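Local coordinates for protein Orf34 (Pseudomonas syringae pv. syringae, PDB 5KLP) that transfers acetyl groups from acetyl-CoA to serine, threonine and lysine residues of proteins, with inositol hexakisphosphate as cofactor, impairing the microtubule network and immunity of infected hosts, at residues A[144-149]-A[228-233]. The protein carries 10 engineered substitutions. Residues are numbered along the deposited sequence; the frame is centred on the assembly and turned at random.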
# COMPACT_ATOMS: atom_id res chain seq x y z
N PRO A 144 -2.68 2.01 -3.67
CA PRO A 144 -2.01 0.98 -4.48
C PRO A 144 -2.70 0.70 -5.81
O PRO A 144 -2.08 0.14 -6.71
CB PRO A 144 -2.07 -0.27 -3.58
CG PRO A 144 -2.31 0.25 -2.22
CD PRO A 144 -3.19 1.46 -2.40
N ALA A 145 -3.98 1.04 -5.93
CA ALA A 145 -4.68 0.83 -7.20
C ALA A 145 -4.88 2.18 -7.90
O ALA A 145 -3.90 2.80 -8.31
CB ALA A 145 -6.00 0.09 -6.99
N VAL A 146 -6.12 2.65 -8.00
CA VAL A 146 -6.38 3.93 -8.66
C VAL A 146 -7.25 4.82 -7.80
O VAL A 146 -8.08 4.34 -7.01
CB VAL A 146 -7.05 3.74 -10.03
CG1 VAL A 146 -6.09 3.06 -11.01
CG2 VAL A 146 -8.35 2.93 -9.91
N ILE A 147 -7.06 6.13 -7.92
CA ILE A 147 -7.83 7.09 -7.14
C ILE A 147 -9.30 7.11 -7.56
O ILE A 147 -10.20 7.13 -6.71
CB ILE A 147 -7.24 8.51 -7.26
CG1 ILE A 147 -5.91 8.59 -6.50
CG2 ILE A 147 -8.23 9.54 -6.71
CD1 ILE A 147 -5.14 9.90 -6.72
N VAL A 148 -9.55 7.07 -8.86
CA VAL A 148 -10.89 7.34 -9.35
C VAL A 148 -11.79 6.11 -9.35
O VAL A 148 -12.85 6.11 -8.73
CB VAL A 148 -10.85 7.96 -10.76
CG1 VAL A 148 -12.24 7.99 -11.37
CG2 VAL A 148 -10.23 9.36 -10.68
N GLY A 149 -11.35 5.05 -10.04
CA GLY A 149 -12.12 3.82 -10.10
C GLY A 149 -13.04 3.76 -11.30
O GLY A 149 -13.62 4.77 -11.70
N ARG A 228 -0.83 12.52 -14.73
CA ARG A 228 -0.55 11.14 -15.13
C ARG A 228 -1.41 10.12 -14.37
O ARG A 228 -1.38 8.93 -14.66
CB ARG A 228 0.93 10.82 -14.91
CG ARG A 228 1.88 11.61 -15.80
CD ARG A 228 3.33 11.53 -15.29
NE ARG A 228 4.20 12.46 -16.01
CZ ARG A 228 5.24 13.09 -15.48
NH1 ARG A 228 5.57 12.90 -14.21
NH2 ARG A 228 5.97 13.91 -16.23
N THR A 229 -2.17 10.59 -13.39
CA THR A 229 -3.01 9.73 -12.57
C THR A 229 -4.42 9.69 -13.14
O THR A 229 -4.79 10.54 -13.95
CB THR A 229 -3.09 10.21 -11.10
OG1 THR A 229 -3.75 11.48 -11.06
CG2 THR A 229 -1.68 10.35 -10.50
N THR A 230 -5.20 8.71 -12.69
CA THR A 230 -6.59 8.62 -13.11
C THR A 230 -7.36 9.87 -12.70
O THR A 230 -8.28 10.30 -13.39
CB THR A 230 -7.28 7.38 -12.51
OG1 THR A 230 -7.28 7.47 -11.08
CG2 THR A 230 -6.55 6.10 -12.96
N LEU A 231 -6.98 10.45 -11.57
CA LEU A 231 -7.57 11.71 -11.11
C LEU A 231 -7.25 12.82 -12.11
O LEU A 231 -8.13 13.60 -12.51
CB LEU A 231 -7.06 12.06 -9.71
CG LEU A 231 -7.53 13.45 -9.24
CD1 LEU A 231 -9.03 13.49 -9.07
CD2 LEU A 231 -6.84 13.85 -7.95
N GLY A 232 -5.99 12.89 -12.52
CA GLY A 232 -5.55 13.90 -13.46
C GLY A 232 -6.26 13.80 -14.79
O GLY A 232 -6.62 14.83 -15.39
N ALA A 233 -6.46 12.57 -15.26
CA ALA A 233 -7.18 12.33 -16.50
C ALA A 233 -8.59 12.87 -16.39
O ALA A 233 -9.08 13.56 -17.29
CB ALA A 233 -7.21 10.85 -16.83
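The first turn of helix 230-238, capped at its N-terminus by Thr229, meets the loop that follows strand 138-143 and the active-site Glu143; Thr230 and Val148 make a polar link between them. Val148 N donates to Thr230 OG1 over 3.2 Å, with an N-H...O angle of 152°, so the bond is moderately bent. Thr230 OG1 lies between its own backbone N and carbonyl carbon (chi1 62°), a rotation that presents the hydroxyl to the loop and turns the methyl toward Val146. That hydroxyl is also hydrogen-bonded to Glu179 OE1, which in addition accepts from Ile147 N; the carboxylate at the end of strand 175-179 therefore ties both segments together.

Van der Waals contacts accompany the bond. Val146 CG1 touches Thr230 CG2 at 3.6 Å, the two side chains crossing at about a right angle. Val148 and Thr230 instead run past each other in opposite senses, and Val148 CG2 packs against the Thr230-Leu231 peptide, 3.5 Å from Thr230 O and equally near Leu231 N. Ile147 comes in beside it, its CG2 branch 4.1 Å from Leu231 CB and its CD1 at a similar distance. The helix start is fixed separately: Gly232 N donates to Thr229 OG1 at 3.0 Å and 159°, the N-cap bond, while Ala233 N bonds to Thr229 O as the turn closes.

Ile147 and Leu231 both pack on Ala249 of strand 248-251, an outermost strand of the mixed sheet, and Ile147 also touches Ile177 of strand 175-179. Leu231 also touches Val242 and Met243, whereas Val148 is joined through its backbone to Leu155 of helix 153-167.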